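PDB 1RVK: isomerase/lactonizing enzyme from Agrobacterium tumefaciens, which is of unknown function but belongs to the enolase superfamily, whose members typically abstract a proton next to a carboxylate and stabilise the resulting enediolate with magnesium. Local coordinates for residues 1-6 / 38-43; 25-30 / 136-141; 306-311 / 323-328. All blocks are in the same frame, centred on the assembly; numbering follows the deposited sequence.

Contact 1 (1-6 / 38-43)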
HETATM    1  N   MSE A   1      21.981  18.620 -13.139  1.00 22.21           N
HETATM    2  CA  MSE A   1      20.748  18.005 -12.561  1.00 22.95           C
HETATM    3  C   MSE A   1      19.894  17.373 -13.654  1.00 21.84           C
HETATM    4  O   MSE A   1      18.792  16.885 -13.393  1.00 18.11           O
HETATM    5  CB  MSE A   1      19.925  19.062 -11.816  1.00 28.69           C
HETATM    6  CG  MSE A   1      19.325  20.157 -12.692  1.00 34.07           C
HETATM    7 SE   MSE A   1      20.634  21.253 -13.618  1.00 38.77          SE
HETATM    8  CE  MSE A   1      19.682  21.541 -15.267  1.00 39.44           C
ATOM      9  N   ILE A   2      20.411  17.387 -14.877  1.00 19.61           N
ATOM     10  CA  ILE A   2      19.706  16.824 -16.021  1.00 18.98           C
ATOM     11  C   ILE A   2      19.776  15.298 -16.037  1.00 17.98           C
ATOM     12  O   ILE A   2      20.827  14.709 -15.789  1.00 18.41           O
ATOM     13  CB  ILE A   2      20.292  17.361 -17.347  1.00 19.56           C
ATOM     14  CG1 ILE A   2      20.111  18.879 -17.417  1.00 19.82           C
ATOM     15  CG2 ILE A   2      19.610  16.694 -18.534  1.00 19.13           C
ATOM     16  CD1 ILE A   2      18.655  19.328 -17.422  1.00 19.81           C
ATOM     17  N   ILE A   3      18.644  14.665 -16.329  1.00 17.74           N
ATOM     18  CA  ILE A   3      18.563  13.207 -16.391  1.00 16.39           C
ATOM     19  C   ILE A   3      19.254  12.691 -17.653  1.00 18.25           C
ATOM     20  O   ILE A   3      18.960  13.146 -18.764  1.00 17.69           O
ATOM     21  CB  ILE A   3      17.090  12.742 -16.407  1.00 16.98           C
ATOM     22  CG1 ILE A   3      16.413  13.145 -15.095  1.00 16.13           C
ATOM     23  CG2 ILE A   3      17.013  11.230 -16.626  1.00 14.58           C
ATOM     24  CD1 ILE A   3      14.918  12.870 -15.054  1.00 16.70           C
ATOM     25  N   THR A   4      20.167  11.739 -17.483  1.00 17.96           N
ATOM     26  CA  THR A   4      20.890  11.181 -18.617  1.00 19.69           C
ATOM     27  C   THR A   4      20.559   9.720 -18.892  1.00 18.97           C
ATOM     28  O   THR A   4      20.731   9.249 -20.017  1.00 17.74           O
ATOM     29  CB  THR A   4      22.421  11.299 -18.424  1.00 20.75           C
ATOM     30  OG1 THR A   4      22.803  10.655 -17.201  1.00 20.66           O
ATOM     31  CG2 THR A   4      22.839  12.760 -18.378  1.00 22.76           C
ATOM     32  N   ASP A   5      20.080   9.004 -17.878  1.00 18.98           N
ATOM     33  CA  ASP A   5      19.756   7.588 -18.051  1.00 20.30           C
ATOM     34  C   ASP A   5      18.564   7.112 -17.226  1.00 19.71           C
ATOM     35  O   ASP A   5      18.319   7.603 -16.125  1.00 17.84           O
ATOM     36  CB  ASP A   5      20.958   6.724 -17.661  1.00 24.32           C
ATOM     37  CG  ASP A   5      22.209   7.068 -18.442  1.00 28.38           C
ATOM     38  OD1 ASP A   5      22.322   6.634 -19.607  1.00 32.26           O
ATOM     39  OD2 ASP A   5      23.078   7.774 -17.884  1.00 30.68           O
ATOM     40  N   VAL A   6      17.835   6.149 -17.781  1.00 18.63           N
ATOM     41  CA  VAL A   6      16.702   5.513 -17.112  1.00 19.20           C
ATOM     42  C   VAL A   6      16.964   4.031 -17.358  1.00 18.60           C
ATOM     43  O   VAL A   6      16.937   3.572 -18.500  1.00 19.00           O
ATOM     44  CB  VAL A   6      15.349   5.900 -17.738  1.00 20.16           C
ATOM     45  CG1 VAL A   6      14.221   5.163 -17.021  1.00 22.22           C
ATOM     46  CG2 VAL A   6      15.138   7.400 -17.630  1.00 20.98           C
ATOM     47  N   LEU A  38      14.034   0.208 -10.820  1.00 12.91           N
ATOM     48  CA  LEU A  38      14.148   1.297 -11.778  1.00 14.36           C
ATOM     49  C   LEU A  38      15.159   2.298 -11.227  1.00 14.00           C
ATOM     50  O   LEU A  38      15.081   2.684 -10.058  1.00 14.20           O
ATOM     51  CB  LEU A  38      12.790   1.981 -11.961  1.00 16.23           C
ATOM     52  CG  LEU A  38      12.636   3.142 -12.959  1.00 19.21           C
ATOM     53  CD1 LEU A  38      13.412   4.353 -12.495  1.00 23.89           C
ATOM     54  CD2 LEU A  38      13.092   2.701 -14.335  1.00 19.98           C
ATOM     55  N   THR A  39      16.113   2.703 -12.061  1.00 13.04           N
ATOM     56  CA  THR A  39      17.123   3.677 -11.653  1.00 13.62           C
ATOM     57  C   THR A  39      17.132   4.874 -12.602  1.00 14.89           C
ATOM     58  O   THR A  39      17.129   4.712 -13.823  1.00 16.26           O
ATOM     59  CB  THR A  39      18.551   3.066 -11.644  1.00 16.05           C
ATOM     60  OG1 THR A  39      18.658   2.082 -10.605  1.00 16.35           O
ATOM     61  CG2 THR A  39      19.593   4.152 -11.409  1.00 17.82           C
ATOM     62  N   VAL A  40      17.124   6.074 -12.032  1.00 14.13           N
ATOM     63  CA  VAL A  40      17.177   7.306 -12.811  1.00 14.50           C
ATOM     64  C   VAL A  40      18.510   7.968 -12.461  1.00 15.68           C
ATOM     65  O   VAL A  40      18.818   8.164 -11.283  1.00 15.71           O
ATOM     66  CB  VAL A  40      16.019   8.260 -12.444  1.00 15.33           C
ATOM     67  CG1 VAL A  40      16.119   9.544 -13.265  1.00 15.16           C
ATOM     68  CG2 VAL A  40      14.682   7.572 -12.697  1.00 14.43           C
ATOM     69  N   ARG A  41      19.304   8.302 -13.476  1.00 14.71           N
ATOM     70  CA  ARG A  41      20.607   8.918 -13.247  1.00 16.71           C
ATOM     71  C   ARG A  41      20.740  10.273 -13.931  1.00 15.68           C
ATOM     72  O   ARG A  41      20.200  10.488 -15.017  1.00 16.32           O
ATOM     73  CB  ARG A  41      21.725   7.987 -13.742  1.00 18.85           C
ATOM     74  CG  ARG A  41      23.134   8.517 -13.499  1.00 20.89           C
ATOM     75  CD  ARG A  41      24.205   7.591 -14.082  1.00 24.90           C
ATOM     76  NE  ARG A  41      24.078   6.225 -13.582  1.00 28.04           N
ATOM     77  CZ  ARG A  41      23.558   5.217 -14.275  1.00 28.65           C
ATOM     78  NH1 ARG A  41      23.115   5.412 -15.510  1.00 31.02           N
ATOM     79  NH2 ARG A  41      23.469   4.012 -13.729  1.00 30.17           N
ATOM     80  N   THR A  42      21.469  11.183 -13.290  1.00 17.91           N
ATOM     81  CA  THR A  42      21.686  12.519 -13.833  1.00 19.16           C
ATOM     82  C   THR A  42      23.127  12.698 -14.325  1.00 20.94           C
ATOM     83  O   THR A  42      23.974  11.826 -14.127  1.00 19.90           O
ATOM     84  CB  THR A  42      21.374  13.600 -12.780  1.00 20.49           C
ATOM     85  OG1 THR A  42      22.100  13.321 -11.577  1.00 23.08           O
ATOM     86  CG2 THR A  42      19.883  13.621 -12.467  1.00 21.05           C
ATOM     87  N   GLU A  43      23.393  13.836 -14.963  1.00 23.08           N
ATOM     88  CA  GLU A  43      24.718  14.144 -15.504  1.00 26.77           C
ATOM     89  C   GLU A  43      25.857  13.952 -14.509  1.00 27.30           C
ATOM     90  O   GLU A  43      26.914  13.425 -14.860  1.00 27.38           O
ATOM     91  CB  GLU A  43      24.765  15.590 -16.000  1.00 30.15           C
ATOM     92  CG  GLU A  43      23.702  15.956 -17.012  1.00 36.78           C
ATOM     93  CD  GLU A  43      23.681  17.446 -17.308  1.00 41.35           C
ATOM     94  OE1 GLU A  43      23.482  18.245 -16.359  1.00 40.01           O
ATOM     95  OE2 GLU A  43      23.863  17.813 -18.490  1.00 43.11           O
TER
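Arg41 lies beside Asp5 on one face of the antiparallel pair 3-6/38-42. Its CB faces CB of Asp5 across the hydrogen-bonded pair that the two residues form. With CG anti to the backbone N (chi1 -178°) the chain runs outward; CD passes OD2 of Asp5 at 4.0 Å, and a bend at chi3 returns NH1 to that same oxygen. The bond from Arg41 NH1 to Asp5 OD2 is weak at 3.3 Å, the carboxylate and guanidinium planes standing 62° apart. Beyond it, NE and NH2 make salt bridges with Glu47 and Glu7. Thr4 OG1 donates to Asp5 OD2 from above the carboxylate plane, giving that oxygen a second partner. The backbone beneath is a classic beta bulge: Arg41 O accepts from Thr4 N at 2.8 Å and from Asp5 N at 3.2 Å. Toward the N terminus, Glu43 N binds Ile2 O at 2.8 Å, while the Glu43 carboxylate lies alongside Ile2 and its OE1 makes a long salt bridge to Met1 N (3.6 Å). Val6 and Val40 share the other face, where Ile3 CG2 meets Val40 CG1 at 3.9 Å and helices 59-70 and 98-116 cover the valines. This edge of the N-terminal domain's three-stranded sheet is therefore amphipathic, with an apolar face against helices and a charged face on which several carboxylates probably hold Arg41.

Contact 2 (25-30 / 136-141); sequences AHPGPA and SIMCGD
His26 of strand 25-28 points its imidazole at the loop that follows strand 130-137, and NE2 donates to Gly140 O at 3.2 Å. The oxygen lies at the ring edge, near the ring plane, whereas the nitrogen stands 37° out of the Gly140 carbonyl plane and the N-H...O angle is 136°, a bent bond. CD2 of the same ring comes within 4.0 Å of Asp141 CB. The selenomethionine Met138 approaches the strand's backbone separately from the ring, its chain extended beyond CG. That extension carries SE to 3.8 Å from both His26 CA and Pro27 CD, and places CE 4.0 Å from Ala25 CB. One water joins the backbones, donating to Ala25 O at 2.7 Å and accepting from Cys139 N at 2.8 Å. In the next shell, Asp141 is held by His334 at OD2 and by the backbone nitrogens of Leu143 and Leu147 at OD1, which would hold the loop that presents Gly140 O. His26 is in turn paired through its backbone with His18 in the small hairpin 17-19/25-28. The contact docks this hairpin on the loop after the first barrel strand, the Cys139 side chain about 8 Å from the bound magnesium, consistent with the N-terminal domain capping the active-site end of the barrel, as in the enolase superfamily. One bent hydrogen bond, a bridging water and selenomethionine contacts imply a docking surface with few direct polar bonds.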
ATOM      1  N   ALA A  25      -2.376 -12.346  -1.743  1.00 13.25           N
ATOM      2  CA  ALA A  25      -1.153 -12.933  -1.196  1.00 14.61           C
ATOM      3  C   ALA A  25      -1.400 -14.046  -0.186  1.00 14.43           C
ATOM      4  O   ALA A  25      -2.344 -13.993   0.601  1.00 13.77           O
ATOM      5  CB  ALA A  25      -0.296 -11.843  -0.558  1.00 13.51           C
ATOM      6  N   HIS A  26      -0.529 -15.052  -0.219  1.00 14.30           N
ATOM      7  CA  HIS A  26      -0.604 -16.193   0.687  1.00 13.39           C
ATOM      8  C   HIS A  26       0.794 -16.735   0.902  1.00 13.64           C
ATOM      9  O   HIS A  26       1.670 -16.566   0.053  1.00 14.35           O
ATOM     10  CB  HIS A  26      -1.446 -17.325   0.096  1.00 13.47           C
ATOM     11  CG  HIS A  26      -2.883 -16.973  -0.117  1.00 15.71           C
ATOM     12  ND1 HIS A  26      -3.423 -16.779  -1.370  1.00 18.33           N
ATOM     13  CD2 HIS A  26      -3.891 -16.768   0.763  1.00 13.29           C
ATOM     14  CE1 HIS A  26      -4.702 -16.469  -1.252  1.00 16.24           C
ATOM     15  NE2 HIS A  26      -5.011 -16.456   0.032  1.00 19.72           N
ATOM     16  N   PRO A  27       1.029 -17.389   2.045  1.00 13.52           N
ATOM     17  CA  PRO A  27       2.359 -17.942   2.288  1.00 13.77           C
ATOM     18  C   PRO A  27       2.427 -19.306   1.609  1.00 14.48           C
ATOM     19  O   PRO A  27       1.446 -20.053   1.592  1.00 16.25           O
ATOM     20  CB  PRO A  27       2.416 -18.037   3.808  1.00 13.63           C
ATOM     21  CG  PRO A  27       1.006 -18.389   4.160  1.00 14.68           C
ATOM     22  CD  PRO A  27       0.183 -17.490   3.249  1.00 13.82           C
ATOM     23  N   GLY A  28       3.579 -19.623   1.035  1.00 14.18           N
ATOM     24  CA  GLY A  28       3.742 -20.897   0.366  1.00 15.12           C
ATOM     25  C   GLY A  28       5.191 -21.342   0.396  1.00 14.94           C
ATOM     26  O   GLY A  28       5.961 -20.902   1.249  1.00 14.55           O
ATOM     27  N   PRO A  29       5.591 -22.223  -0.527  1.00 16.24           N
ATOM     28  CA  PRO A  29       6.971 -22.712  -0.582  1.00 15.98           C
ATOM     29  C   PRO A  29       7.952 -21.589  -0.892  1.00 17.48           C
ATOM     30  O   PRO A  29       7.600 -20.611  -1.549  1.00 16.77           O
ATOM     31  CB  PRO A  29       6.926 -23.741  -1.706  1.00 17.69           C
ATOM     32  CG  PRO A  29       5.510 -24.232  -1.668  1.00 19.56           C
ATOM     33  CD  PRO A  29       4.733 -22.960  -1.471  1.00 15.57           C
ATOM     34  N   ALA A  30       9.183 -21.717  -0.411  1.00 16.41           N
ATOM     35  CA  ALA A  30      10.177 -20.702  -0.711  1.00 15.99           C
ATOM     36  C   ALA A  30      10.454 -20.847  -2.206  1.00 16.76           C
ATOM     37  O   ALA A  30      10.609 -21.962  -2.716  1.00 15.07           O
ATOM     38  CB  ALA A  30      11.453 -20.943   0.096  1.00 16.24           C
ATOM     39  N   SER A 136      -1.508  -5.555   9.397  1.00 12.80           N
ATOM     40  CA  SER A 136      -2.437  -5.889   8.322  1.00 12.63           C
ATOM     41  C   SER A 136      -2.293  -7.369   7.973  1.00 12.54           C
ATOM     42  O   SER A 136      -1.306  -7.779   7.362  1.00 11.14           O
ATOM     43  CB  SER A 136      -2.130  -5.012   7.102  1.00 14.35           C
ATOM     44  OG  SER A 136      -3.267  -4.847   6.277  1.00 13.82           O
ATOM     45  N   ILE A 137      -3.289  -8.160   8.361  1.00 12.32           N
ATOM     46  CA  ILE A 137      -3.280  -9.605   8.138  1.00 11.50           C
ATOM     47  C   ILE A 137      -3.657 -10.038   6.723  1.00 12.21           C
ATOM     48  O   ILE A 137      -4.625  -9.538   6.146  1.00 12.98           O
ATOM     49  CB  ILE A 137      -4.230 -10.307   9.130  1.00 13.09           C
ATOM     50  CG1 ILE A 137      -3.864  -9.913  10.563  1.00 13.61           C
ATOM     51  CG2 ILE A 137      -4.130 -11.819   8.968  1.00 13.83           C
ATOM     52  CD1 ILE A 137      -4.833 -10.432  11.610  1.00 14.91           C
HETATM   53  N   MSE A 138      -2.889 -10.976   6.172  1.00 11.40           N
HETATM   54  CA  MSE A 138      -3.147 -11.500   4.827  1.00 13.39           C
HETATM   55  C   MSE A 138      -4.550 -12.075   4.683  1.00 13.57           C
HETATM   56  O   MSE A 138      -5.197 -12.431   5.673  1.00 14.62           O
HETATM   57  CB  MSE A 138      -2.163 -12.621   4.475  1.00 14.02           C
HETATM   58  CG  MSE A 138      -0.742 -12.190   4.192  1.00 16.71           C
HETATM   59 SE   MSE A 138       0.271 -13.663   3.416  1.00 18.42          SE
HETATM   60  CE  MSE A 138       1.774 -12.652   2.751  1.00 19.72           C
ATOM     61  N   CYS A 139      -5.005 -12.179   3.438  1.00 13.87           N
ATOM     62  CA  CYS A 139      -6.312 -12.750   3.139  1.00 14.14           C
ATOM     63  C   CYS A 139      -6.357 -14.158   3.718  1.00 13.29           C
ATOM     64  O   CYS A 139      -5.320 -14.798   3.889  1.00 12.71           O
ATOM     65  CB  CYS A 139      -6.532 -12.830   1.626  1.00 14.21           C
ATOM     66  SG  CYS A 139      -6.684 -11.233   0.804  1.00 16.98           S
ATOM     67  N   GLY A 140      -7.559 -14.639   4.009  1.00 13.30           N
ATOM     68  CA  GLY A 140      -7.698 -15.973   4.563  1.00 13.65           C
ATOM     69  C   GLY A 140      -7.262 -17.076   3.615  1.00 13.76           C
ATOM     70  O   GLY A 140      -7.187 -16.884   2.400  1.00 13.17           O
ATOM     71  N   ASP A 141      -6.976 -18.245   4.174  1.00 12.87           N
ATOM     72  CA  ASP A 141      -6.554 -19.385   3.372  1.00 13.68           C
ATOM     73  C   ASP A 141      -7.194 -20.672   3.878  1.00 15.92           C
ATOM     74  O   ASP A 141      -8.180 -20.639   4.616  1.00 15.94           O
ATOM     75  CB  ASP A 141      -5.024 -19.516   3.388  1.00 13.81           C
ATOM     76  CG  ASP A 141      -4.440 -19.488   4.792  1.00 14.47           C
ATOM     77  OD1 ASP A 141      -4.920 -20.246   5.660  1.00 15.30           O
ATOM     78  OD2 ASP A 141      -3.489 -18.710   5.027  1.00 14.10           O
TER
HETATM   79  O   HOH W   1      -3.212 -11.545   1.344  1.00 15.37           O

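Contact 3 (306-311 / 323-328)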
ATOM      1  N   CYS A 306      -7.080  10.495   5.718  1.00 11.63           N
ATOM      2  CA  CYS A 306      -6.870   9.761   4.480  1.00 12.00           C
ATOM      3  C   CYS A 306      -5.850   8.689   4.826  1.00 13.06           C
ATOM      4  O   CYS A 306      -4.670   8.982   5.008  1.00 14.58           O
ATOM      5  CB  CYS A 306      -6.334  10.684   3.386  1.00 12.61           C
ATOM      6  SG  CYS A 306      -6.279   9.903   1.750  1.00 13.54           S
ATOM      7  N   GLU A 307      -6.319   7.452   4.935  1.00 11.40           N
ATOM      8  CA  GLU A 307      -5.457   6.334   5.295  1.00 13.00           C
ATOM      9  C   GLU A 307      -4.693   5.814   4.082  1.00 13.28           C
ATOM     10  O   GLU A 307      -5.273   5.546   3.030  1.00 13.45           O
ATOM     11  CB  GLU A 307      -6.299   5.236   5.941  1.00 13.92           C
ATOM     12  CG  GLU A 307      -7.039   5.703   7.211  1.00 13.41           C
ATOM     13  CD  GLU A 307      -6.097   6.154   8.322  1.00 15.61           C
ATOM     14  OE1 GLU A 307      -5.061   5.490   8.525  1.00 16.45           O
ATOM     15  OE2 GLU A 307      -6.397   7.157   9.008  1.00 14.05           O
ATOM     16  N   VAL A 308      -3.382   5.677   4.245  1.00 14.03           N
ATOM     17  CA  VAL A 308      -2.504   5.252   3.160  1.00 12.73           C
ATOM     18  C   VAL A 308      -2.363   3.747   3.028  1.00 12.21           C
ATOM     19  O   VAL A 308      -1.933   3.066   3.958  1.00 13.07           O
ATOM     20  CB  VAL A 308      -1.105   5.883   3.318  1.00 13.11           C
ATOM     21  CG1 VAL A 308      -0.230   5.519   2.126  1.00 14.63           C
ATOM     22  CG2 VAL A 308      -1.234   7.403   3.443  1.00 13.59           C
ATOM     23  N   HIS A 309      -2.738   3.241   1.857  1.00 11.86           N
ATOM     24  CA  HIS A 309      -2.673   1.817   1.563  1.00 12.13           C
ATOM     25  C   HIS A 309      -1.286   1.349   1.164  1.00 13.79           C
ATOM     26  O   HIS A 309      -0.662   1.928   0.273  1.00 12.96           O
ATOM     27  CB  HIS A 309      -3.631   1.458   0.424  1.00 12.26           C
ATOM     28  CG  HIS A 309      -3.384   0.101  -0.164  1.00 13.33           C
ATOM     29  ND1 HIS A 309      -3.095  -0.092  -1.497  1.00 12.85           N
ATOM     30  CD2 HIS A 309      -3.357  -1.128   0.408  1.00 14.90           C
ATOM     31  CE1 HIS A 309      -2.899  -1.380  -1.722  1.00 15.28           C
ATOM     32  NE2 HIS A 309      -3.052  -2.031  -0.582  1.00 14.91           N
ATOM     33  N   GLY A 310      -0.815   0.292   1.820  1.00 14.27           N
ATOM     34  CA  GLY A 310       0.471  -0.276   1.469  1.00 13.68           C
ATOM     35  C   GLY A 310       1.650   0.037   2.360  1.00 14.35           C
ATOM     36  O   GLY A 310       1.740   1.111   2.955  1.00 12.00           O
ATOM     37  N   ASN A 311       2.559  -0.927   2.444  1.00 14.64           N
ATOM     38  CA  ASN A 311       3.767  -0.782   3.237  1.00 15.17           C
ATOM     39  C   ASN A 311       4.894  -0.280   2.329  1.00 15.55           C
ATOM     40  O   ASN A 311       4.647   0.170   1.209  1.00 16.98           O
ATOM     41  CB  ASN A 311       4.148  -2.130   3.859  1.00 15.20           C
ATOM     42  CG  ASN A 311       4.625  -3.133   2.827  1.00 16.46           C
ATOM     43  OD1 ASN A 311       4.170  -3.124   1.687  1.00 14.98           O
ATOM     44  ND2 ASN A 311       5.536  -4.017   3.230  1.00 15.24           N
ATOM     45  N   LYS A 323      -0.346  14.853   8.636  1.00 14.37           N
ATOM     46  CA  LYS A 323      -0.984  14.709   9.941  1.00 13.09           C
ATOM     47  C   LYS A 323      -2.283  13.913   9.937  1.00 13.23           C
ATOM     48  O   LYS A 323      -2.542  13.144  10.866  1.00 13.55           O
ATOM     49  CB  LYS A 323      -1.261  16.097  10.533  1.00 13.09           C
ATOM     50  CG  LYS A 323      -2.135  16.093  11.786  1.00 16.04           C
ATOM     51  CD  LYS A 323      -2.417  17.519  12.252  1.00 18.79           C
ATOM     52  CE  LYS A 323      -3.334  17.556  13.469  1.00 21.10           C
ATOM     53  NZ  LYS A 323      -4.714  17.092  13.144  1.00 22.79           N
ATOM     54  N   ASN A 324      -3.092  14.095   8.896  1.00 13.06           N
ATOM     55  CA  ASN A 324      -4.393  13.438   8.824  1.00 13.38           C
ATOM     56  C   ASN A 324      -4.434  11.999   8.336  1.00 13.03           C
ATOM     57  O   ASN A 324      -5.145  11.666   7.390  1.00 11.40           O
ATOM     58  CB  ASN A 324      -5.368  14.290   8.000  1.00 12.20           C
ATOM     59  CG  ASN A 324      -4.930  14.467   6.559  1.00 12.42           C
ATOM     60  OD1 ASN A 324      -5.756  14.401   5.644  1.00 13.76           O
ATOM     61  ND2 ASN A 324      -3.640  14.710   6.345  1.00 10.70           N
ATOM     62  N   CYS A 325      -3.669  11.150   9.007  1.00 13.57           N
ATOM     63  CA  CYS A 325      -3.601   9.727   8.698  1.00 14.96           C
ATOM     64  C   CYS A 325      -3.277   9.063  10.029  1.00 14.61           C
ATOM     65  O   CYS A 325      -2.245   9.348  10.630  1.00 14.69           O
ATOM     66  CB  CYS A 325      -2.489   9.451   7.680  1.00 17.55           C
ATOM     67  SG  CYS A 325      -2.275   7.709   7.282  1.00 21.48           S
ATOM     68  N   ARG A 326      -4.158   8.187  10.495  1.00 13.87           N
ATOM     69  CA  ARG A 326      -3.944   7.536  11.778  1.00 14.33           C
ATOM     70  C   ARG A 326      -2.827   6.495  11.790  1.00 13.75           C
ATOM     71  O   ARG A 326      -2.112   6.366  12.788  1.00 13.46           O
ATOM     72  CB  ARG A 326      -5.254   6.894  12.258  1.00 16.06           C
ATOM     73  CG  ARG A 326      -5.208   6.352  13.677  1.00 21.10           C
ATOM     74  CD  ARG A 326      -6.502   5.614  14.034  1.00 25.61           C
ATOM     75  NE  ARG A 326      -7.643   6.509  14.229  1.00 28.82           N
ATOM     76  CZ  ARG A 326      -7.883   7.178  15.351  1.00 30.73           C
ATOM     77  NH1 ARG A 326      -8.943   7.970  15.443  1.00 30.51           N
ATOM     78  NH2 ARG A 326      -7.066   7.050  16.388  1.00 32.41           N
ATOM     79  N   TRP A 327      -2.649   5.776  10.686  1.00 13.02           N
ATOM     80  CA  TRP A 327      -1.642   4.718  10.655  1.00 12.88           C
ATOM     81  C   TRP A 327      -0.778   4.556   9.422  1.00 14.68           C
ATOM     82  O   TRP A 327      -1.005   5.153   8.373  1.00 13.84           O
ATOM     83  CB  TRP A 327      -2.292   3.341  10.807  1.00 12.83           C
ATOM     84  CG  TRP A 327      -3.464   3.205  11.704  1.00 11.41           C
ATOM     85  CD1 TRP A 327      -4.777   3.428  11.389  1.00 11.31           C
ATOM     86  CD2 TRP A 327      -3.451   2.663  13.022  1.00 11.38           C
ATOM     87  NE1 TRP A 327      -5.585   3.039  12.433  1.00 12.20           N
ATOM     88  CE2 TRP A 327      -4.795   2.567  13.450  1.00 13.20           C
ATOM     89  CE3 TRP A 327      -2.433   2.240  13.887  1.00 10.82           C
ATOM     90  CZ2 TRP A 327      -5.145   2.064  14.708  1.00 13.08           C
ATOM     91  CZ3 TRP A 327      -2.780   1.740  15.134  1.00 14.14           C
ATOM     92  CH2 TRP A 327      -4.126   1.656  15.533  1.00 13.73           C
ATOM     93  N   TYR A 328       0.203   3.674   9.591  1.00 14.61           N
ATOM     94  CA  TYR A 328       1.077   3.227   8.520  1.00 13.65           C
ATOM     95  C   TYR A 328       0.620   1.771   8.479  1.00 13.70           C
ATOM     96  O   TYR A 328       0.444   1.147   9.532  1.00 13.52           O
ATOM     97  CB  TYR A 328       2.554   3.286   8.908  1.00 12.11           C
ATOM     98  CG  TYR A 328       3.432   2.392   8.051  1.00 10.57           C
ATOM     99  CD1 TYR A 328       3.988   1.222   8.572  1.00 10.07           C
ATOM    100  CD2 TYR A 328       3.719   2.721   6.724  1.00 10.38           C
ATOM    101  CE1 TYR A 328       4.812   0.407   7.799  1.00 11.21           C
ATOM    102  CE2 TYR A 328       4.543   1.909   5.936  1.00 12.33           C
ATOM    103  CZ  TYR A 328       5.089   0.755   6.486  1.00 12.48           C
ATOM    104  OH  TYR A 328       5.931  -0.037   5.739  1.00 12.10           O
TER
HETATM  105  O   HOH W   2      -3.313   4.227   7.162  1.00 16.79           O
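Glu307 turns its carboxylate onto the backbone of the loop 323-328, each oxygen taking one amide. OE2 accepts from Arg326 N at 2.9 Å, 16° out of the carboxylate plane on the syn side, and OE1 accepts from Trp327 N at 3.3 Å with its syn lone pair. A bend at chi2 (-62°) folds the acid back so that it spans the two successive N-H groups. OE1 also lies at the edge of the Trp327 ring, near CD1, and a water lies 2.6 Å from Glu307 OE1 and 2.8 Å from Trp327 O. Beside this close-knit part, Cys306 N donates to Asn324 O at 2.8 Å, almost in line with the carbonyl; Asn324 is the centre of an inverse gamma turn. Cys325 SG lies against Val308 CG2 at 4.0 Å, and Val319 of helix 313-321 backs both residues. On the solvent side Arg326, partly exposed, gives the contact its N and CB while its guanidinium leads away. Contacts are few at the far end, where the segments share no hydrogen bond and Tyr328 OH rests 3.3 Å from Asn311 CB, its polar partners being Asp351 and Thr312 N. Gly310, its N held by Glu329, is about 8 Å from the bound magnesium. Strand 306-308 thus lies against the loop leading from helix 313-321 into strand 328-333, and the two amides would probably stabilise the charged form of buried Glu307 and fix that loop's course.

Overall arrangement
From the N terminus, strand 3-15 leads away from contact 1, passes through the hairpin 17-19/25-28 and returns as strand 30-42, so contact 1 closes a loop made mostly of strand. Residues 25-30 lie inside that loop and meet 136-141 only much later in the chain; contacts 1 and 2 therefore cross, and contact 2 spans the N-terminal domain's helices to tie its hairpin to the barrel. Contact 3 follows in series, a short closure around helix 313-321 near the barrel's end. Contacts 2 and 3 reach the same sheet, their nearest atoms about 7 Å apart, whereas contact 1 sits at the periphery, its centre 31 Å from that of contact 3.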